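Local atomic coordinates of carbohydrate oxidase (Microdochium nivale, PDB entry 3RJA), a protein that oxidises the C1 hydroxyl of mono-, oligo- and polysaccharides to lactones with its FAD cofactor, passing the electrons to molecular oxygen to give hydrogen peroxide. Residues 136-148 with 188-202. Sequence-based numbering, arbitrary orientation.
With FAD (flavin-adenine dinucleotide), chain B.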
loop_
_atom_site.group_PDB
_atom_site.type_symbol
_atom_site.label_atom_id
_atom_site.label_comp_id
_atom_site.label_asym_id
_atom_site.label_seq_id
_atom_site.Cartn_x
_atom_site.Cartn_y
_atom_site.Cartn_z
ATOM N N GLY A 136 1.722 4.777 -7.074
ATOM C CA GLY A 136 1.465 6.197 -6.912
ATOM C C GLY A 136 1.590 6.622 -5.449
ATOM O O GLY A 136 1.194 5.882 -4.533
ATOM N N ILE A 137 2.170 7.808 -5.241
ATOM C CA ILE A 137 2.236 8.434 -3.934
ATOM C C ILE A 137 0.851 8.536 -3.237
ATOM O O ILE A 137 0.759 8.295 -2.024
ATOM C CB ILE A 137 2.917 9.831 -4.012
ATOM C CG1 ILE A 137 3.257 10.348 -2.614
ATOM C CG2 ILE A 137 2.099 10.859 -4.805
ATOM C CD1 ILE A 137 3.855 11.759 -2.625
ATOM N N SER A 138 -0.213 8.868 -3.989
ATOM C CA SER A 138 -1.475 9.206 -3.304
ATOM C C SER A 138 -2.197 8.007 -2.725
ATOM O O SER A 138 -2.519 8.030 -1.563
ATOM C CB SER A 138 -2.418 10.070 -4.148
ATOM O OG SER A 138 -1.779 11.275 -4.500
ATOM N N GLY A 139 -2.461 6.967 -3.523
ATOM C CA GLY A 139 -3.067 5.748 -2.958
ATOM C C GLY A 139 -2.245 5.129 -1.842
ATOM O O GLY A 139 -2.784 4.656 -0.836
ATOM N N HIS A 140 -0.933 5.137 -2.019
ATOM C CA HIS A 140 0.006 4.505 -1.089
ATOM C C HIS A 140 0.010 5.217 0.264
ATOM O O HIS A 140 -0.258 4.591 1.302
ATOM C CB HIS A 140 1.415 4.515 -1.691
ATOM C CG HIS A 140 2.428 3.678 -0.955
ATOM N ND1 HIS A 140 2.407 2.298 -0.973
ATOM C CD2 HIS A 140 3.540 4.032 -0.256
ATOM C CE1 HIS A 140 3.457 1.835 -0.304
ATOM N NE2 HIS A 140 4.144 2.870 0.162
ATOM N N PHE A 141 0.302 6.517 0.240
ATOM C CA PHE A 141 0.414 7.294 1.477
ATOM C C PHE A 141 -0.945 7.468 2.181
ATOM O O PHE A 141 -1.003 7.550 3.399
ATOM C CB PHE A 141 1.041 8.673 1.194
ATOM C CG PHE A 141 2.551 8.659 0.988
ATOM C CD1 PHE A 141 3.148 7.924 -0.059
ATOM C CD2 PHE A 141 3.373 9.412 1.834
ATOM C CE1 PHE A 141 4.535 7.948 -0.242
ATOM C CE2 PHE A 141 4.760 9.440 1.670
ATOM C CZ PHE A 141 5.345 8.713 0.606
ATOM N N ALA A 142 -2.035 7.539 1.416
ATOM C CA ALA A 142 -3.348 7.812 2.020
ATOM C C ALA A 142 -3.831 6.667 2.911
ATOM O O ALA A 142 -4.776 6.852 3.704
ATOM C CB ALA A 142 -4.394 8.113 0.932
ATOM N N HIS A 143 -3.233 5.479 2.733
ATOM C CA HIS A 143 -3.740 4.276 3.390
ATOM C C HIS A 143 -2.675 3.541 4.201
ATOM O O HIS A 143 -2.932 2.459 4.696
ATOM C CB HIS A 143 -4.443 3.325 2.389
ATOM C CG HIS A 143 -5.516 3.996 1.577
ATOM N ND1 HIS A 143 -5.296 4.484 0.297
ATOM C CD2 HIS A 143 -6.794 4.325 1.892
ATOM C CE1 HIS A 143 -6.409 5.045 -0.152
ATOM N NE2 HIS A 143 -7.326 4.980 0.808
ATOM N N GLY A 144 -1.511 4.162 4.381
ATOM C CA GLY A 144 -0.420 3.546 5.157
ATOM C C GLY A 144 0.917 3.596 4.413
ATOM O O GLY A 144 1.608 4.625 4.447
ATOM N N GLY A 145 1.271 2.478 3.766
ATOM C CA GLY A 145 2.478 2.362 2.955
ATOM C C GLY A 145 3.617 1.705 3.706
ATOM O O GLY A 145 4.311 2.366 4.518
ATOM N N PHE A 146 3.839 0.423 3.443
ATOM C CA PHE A 146 4.810 -0.349 4.198
ATOM C C PHE A 146 5.956 -0.832 3.300
ATOM O O PHE A 146 5.707 -1.305 2.185
ATOM C CB PHE A 146 4.117 -1.566 4.869
ATOM C CG PHE A 146 5.047 -2.371 5.750
ATOM C CD1 PHE A 146 5.195 -2.044 7.105
ATOM C CD2 PHE A 146 5.807 -3.423 5.224
ATOM C CE1 PHE A 146 6.042 -2.783 7.926
ATOM C CE2 PHE A 146 6.690 -4.138 6.014
ATOM C CZ PHE A 146 6.792 -3.824 7.392
ATOM N N GLY A 147 7.195 -0.743 3.788
ATOM C CA GLY A 147 8.343 -1.240 3.033
ATOM C C GLY A 147 9.507 -1.657 3.930
ATOM O O GLY A 147 9.345 -1.800 5.167
ATOM N N PHE A 148 10.692 -1.796 3.308
ATOM C CA PHE A 148 11.899 -2.259 3.991
ATOM C C PHE A 148 12.638 -1.206 4.840
ATOM O O PHE A 148 13.742 -1.474 5.318
ATOM C CB PHE A 148 12.886 -2.845 2.969
ATOM C CG PHE A 148 12.524 -4.209 2.506
ATOM C CD1 PHE A 148 12.657 -5.312 3.364
ATOM C CD2 PHE A 148 12.031 -4.411 1.218
ATOM C CE1 PHE A 148 12.303 -6.626 2.930
ATOM C CE2 PHE A 148 11.676 -5.727 0.776
ATOM C CZ PHE A 148 11.825 -6.823 1.635
ATOM N N LYS A 188 -4.806 10.541 6.816
ATOM C CA LYS A 188 -3.710 9.668 7.215
ATOM C C LYS A 188 -4.141 8.245 7.570
ATOM O O LYS A 188 -4.072 7.814 8.729
ATOM C CB LYS A 188 -2.842 10.313 8.302
ATOM C CG LYS A 188 -2.064 11.514 7.783
ATOM C CD LYS A 188 -1.241 12.234 8.868
ATOM C CE LYS A 188 -0.172 11.287 9.419
ATOM N NZ LYS A 188 0.755 12.009 10.277
ATOM N N GLY A 189 -4.585 7.516 6.540
ATOM C CA GLY A 189 -4.908 6.095 6.668
ATOM C C GLY A 189 -6.174 5.685 5.933
ATOM O O GLY A 189 -6.395 4.501 5.665
ATOM N N ALA A 190 -7.011 6.667 5.602
ATOM C CA ALA A 190 -8.264 6.388 4.925
ATOM C C ALA A 190 -8.525 7.470 3.896
ATOM O O ALA A 190 -9.672 7.770 3.576
ATOM C CB ALA A 190 -9.440 6.282 5.978
ATOM N N GLY A 191 -7.433 8.006 3.329
ATOM C CA GLY A 191 -7.443 9.267 2.598
ATOM C C GLY A 191 -8.325 9.317 1.368
ATOM O O GLY A 191 -8.801 10.394 0.987
ATOM N N SER A 192 -8.581 8.162 0.761
ATOM C CA SER A 192 -9.411 8.123 -0.428
ATOM C C SER A 192 -10.845 8.563 -0.154
ATOM O O SER A 192 -11.576 8.870 -1.083
ATOM C CB SER A 192 -9.414 6.713 -1.035
ATOM O OG SER A 192 -9.711 5.728 -0.053
ATOM N N ASN A 193 -11.246 8.525 1.123
ATOM C CA ASN A 193 -12.610 8.858 1.551
ATOM C C ASN A 193 -13.003 10.341 1.579
ATOM O O ASN A 193 -14.203 10.660 1.492
ATOM C CB ASN A 193 -12.895 8.209 2.927
ATOM C CG ASN A 193 -13.137 6.744 2.809
ATOM O OD1 ASN A 193 -14.174 6.331 2.291
ATOM N ND2 ASN A 193 -12.154 5.927 3.227
ATOM N N PHE A 194 -12.023 11.244 1.661
ATOM C CA PHE A 194 -12.329 12.614 2.113
ATOM C C PHE A 194 -12.126 13.757 1.149
ATOM O O PHE A 194 -12.521 14.879 1.449
ATOM C CB PHE A 194 -11.641 12.888 3.452
ATOM C CG PHE A 194 -11.956 11.821 4.486
ATOM C CD1 PHE A 194 -13.254 11.704 4.990
ATOM C CD2 PHE A 194 -10.969 10.887 4.886
ATOM C CE1 PHE A 194 -13.585 10.683 5.914
ATOM C CE2 PHE A 194 -11.294 9.846 5.814
ATOM C CZ PHE A 194 -12.600 9.764 6.325
ATOM N N GLY A 195 -11.519 13.471 -0.004
ATOM C CA GLY A 195 -11.348 14.476 -1.064
ATOM C C GLY A 195 -10.286 13.990 -1.987
ATOM O O GLY A 195 -9.934 12.806 -1.949
ATOM N N ILE A 196 -9.748 14.879 -2.825
ATOM C CA ILE A 196 -8.622 14.490 -3.696
ATOM C C ILE A 196 -7.411 15.290 -3.188
ATOM O O ILE A 196 -7.421 16.542 -3.232
ATOM C CB ILE A 196 -8.939 14.749 -5.176
ATOM C CG1 ILE A 196 -10.171 13.932 -5.576
ATOM C CG2 ILE A 196 -7.700 14.442 -6.081
ATOM C CD1 ILE A 196 -10.708 14.190 -6.965
ATOM N N VAL A 197 -6.416 14.596 -2.645
ATOM C CA VAL A 197 -5.213 15.287 -2.175
ATOM C C VAL A 197 -4.490 15.850 -3.396
ATOM O O VAL A 197 -4.236 15.118 -4.376
ATOM C CB VAL A 197 -4.259 14.381 -1.363
ATOM C CG1 VAL A 197 -2.957 15.170 -0.964
ATOM C CG2 VAL A 197 -4.983 13.825 -0.109
ATOM N N ALA A 198 -4.186 17.152 -3.338
ATOM C CA ALA A 198 -3.579 17.900 -4.460
ATOM C C ALA A 198 -2.095 18.195 -4.205
ATOM O O ALA A 198 -1.332 18.402 -5.155
ATOM C CB ALA A 198 -4.343 19.238 -4.691
ATOM N N VAL A 199 -1.702 18.238 -2.929
ATOM C CA VAL A 199 -0.277 18.365 -2.557
ATOM C C VAL A 199 -0.049 17.545 -1.290
ATOM O O VAL A 199 -0.827 17.661 -0.315
ATOM C CB VAL A 199 0.145 19.844 -2.266
ATOM C CG1 VAL A 199 1.644 19.956 -1.923
ATOM C CG2 VAL A 199 -0.201 20.781 -3.440
ATOM N N TRP A 200 0.999 16.721 -1.292
ATOM C CA TRP A 200 1.465 16.058 -0.047
ATOM C C TRP A 200 2.613 16.847 0.565
ATOM O O TRP A 200 3.561 17.201 -0.138
ATOM C CB TRP A 200 1.943 14.628 -0.318
ATOM C CG TRP A 200 0.851 13.735 -0.810
ATOM C CD1 TRP A 200 0.477 13.508 -2.117
ATOM C CD2 TRP A 200 -0.048 12.975 0.008
ATOM N NE1 TRP A 200 -0.611 12.652 -2.145
ATOM C CE2 TRP A 200 -0.938 12.300 -0.857
ATOM C CE3 TRP A 200 -0.174 12.792 1.395
ATOM C CZ2 TRP A 200 -1.973 11.459 -0.374
ATOM C CZ3 TRP A 200 -1.179 11.958 1.871
ATOM C CH2 TRP A 200 -2.068 11.299 0.991
ATOM N N LYS A 201 2.558 17.089 1.871
ATOM C CA LYS A 201 3.690 17.759 2.550
ATOM C C LYS A 201 4.372 16.755 3.453
ATOM O O LYS A 201 3.772 16.215 4.380
ATOM C CB LYS A 201 3.233 19.042 3.259
ATOM C CG LYS A 201 2.364 19.926 2.347
ATOM C CD LYS A 201 1.825 21.126 3.068
ATOM C CE LYS A 201 0.821 21.923 2.217
ATOM N NZ LYS A 201 -0.045 22.779 3.147
ATOM N N LEU A 202 5.634 16.475 3.151
ATOM C CA LEU A 202 6.268 15.251 3.676
ATOM C C LEU A 202 7.578 15.525 4.377
ATOM O O LEU A 202 8.467 16.142 3.771
ATOM C CB LEU A 202 6.545 14.265 2.523
ATOM C CG LEU A 202 5.361 13.829 1.641
ATOM C CD1 LEU A 202 5.823 12.837 0.523
ATOM C CD2 LEU A 202 4.241 13.203 2.487
HETATM P PA FAD B . -4.630 4.177 -7.295
HETATM O O1A FAD B . -4.371 5.302 -8.261
HETATM O O2A FAD B . -5.272 2.955 -7.900
HETATM O O5B FAD B . -5.564 4.718 -6.108
HETATM C C5B FAD B . -5.740 3.930 -4.935
HETATM C C4B FAD B . -6.864 4.554 -4.090
HETATM O O4B FAD B . -6.466 5.851 -3.645
HETATM C C3B FAD B . -8.162 4.744 -4.872
HETATM O O3B FAD B . -9.259 4.692 -3.956
HETATM C C2B FAD B . -8.012 6.181 -5.362
HETATM O O2B FAD B . -9.200 6.847 -5.721
HETATM C C1B FAD B . -7.346 6.818 -4.150
HETATM N N9A FAD B . -6.579 7.993 -4.554
HETATM C C8A FAD B . -5.664 8.105 -5.596
HETATM N N7A FAD B . -5.205 9.385 -5.589
HETATM C C5A FAD B . -5.780 10.052 -4.575
HETATM C C6A FAD B . -5.659 11.375 -4.139
HETATM N N6A FAD B . -4.823 12.237 -4.759
HETATM N N1A FAD B . -6.394 11.761 -3.031
HETATM C C2A FAD B . -7.259 10.871 -2.403
HETATM N N3A FAD B . -7.412 9.576 -2.855
HETATM C C4A FAD B . -6.662 9.184 -3.923
HETATM N N1 FAD B . 1.785 -1.557 -0.663
HETATM C C2 FAD B . 2.595 -1.403 0.468
HETATM O O2 FAD B . 2.151 -0.943 1.527
HETATM N N3 FAD B . 3.942 -1.730 0.335
HETATM C C4 FAD B . 4.564 -2.085 -0.847
HETATM O O4 FAD B . 5.804 -2.249 -0.903
HETATM C C4X FAD B . 3.650 -2.290 -2.013
HETATM N N5 FAD B . 4.143 -2.650 -3.186
HETATM C C5X FAD B . 3.348 -2.744 -4.304
HETATM C C6 FAD B . 3.910 -3.041 -5.573
HETATM C C7 FAD B . 3.143 -3.004 -6.722
HETATM C C7M FAD B . 3.760 -3.344 -8.094
HETATM C C8 FAD B . 1.808 -2.539 -6.638
HETATM C C8M FAD B . 0.933 -2.456 -7.872
HETATM C C9 FAD B . 1.225 -2.310 -5.401
HETATM C C9A FAD B . 1.984 -2.382 -4.215
HETATM N N10 FAD B . 1.455 -2.015 -2.954
HETATM C C10 FAD B . 2.246 -2.046 -1.815
HETATM C "C1'" FAD B . 0.005 -1.648 -2.848
HETATM C "C2'" FAD B . -0.168 -0.136 -2.906
HETATM O "O2'" FAD B . 0.246 0.431 -1.670
HETATM C "C3'" FAD B . -1.626 0.208 -3.115
HETATM O "O3'" FAD B . -2.129 -0.474 -4.244
HETATM C "C4'" FAD B . -1.780 1.730 -3.269
HETATM O "O4'" FAD B . -3.066 2.100 -2.874
HETATM C "C5'" FAD B . -1.486 2.189 -4.700
HETATM O "O5'" FAD B . -1.613 3.581 -4.783
HETATM P P FAD B . -1.883 4.253 -6.237
HETATM O O1P FAD B . -1.886 5.748 -6.128
HETATM O O2P FAD B . -0.858 3.721 -7.241
HETATM O O3P FAD B . -3.315 3.614 -6.557
HETATM O O HOH W 1 -5.260 1.813 6.059
#
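With chi1 at -64°, W200 turns its CG away from its own carbonyl carbon and brings the indole against I137, S138, F141 and A142 of helix 137-142, while S138, at -59°, holds OG in the indole plane. The bond from W200 NE1 to S138 OG is 3.0 Å and nearly straight (165°); a small hydroxyl suits this place, taking the indole N-H while hydrogen-bonded to P108 O. The flat indole fills the space where helix crosses strand: F141 CB sits over one face, 4.1 Å from the six-membered ring centroid in a CH-pi contact, and V197 CG1, from W200's own strand, lies against the other. L202 CD1 meets I137 CD1 tip to tip at 3.9 Å and packs on F141 CE2. Replacing W200 with an alanine is likely to leave a gap between helix and strand and S138 OG without its indole donor. The short helix belongs to an FAD-binding domain of the PCMH type and offers its N-terminal end to the phosphate: G136 N and G139 N bond FAD O2P and O1P, and a side chain at either glycine would collide with the cofactor. V197 grips the adenine edge through its backbone, N to FAD N1A and O to FAD N6A. H143 joins helix to S192 with two ring nitrogens: ND1 donates to G139 O, and NE2 is hydrogen-bonded to S192 OG at 2.6 Å, a hydroxyl also hydrogen-bonded to Y465 OH.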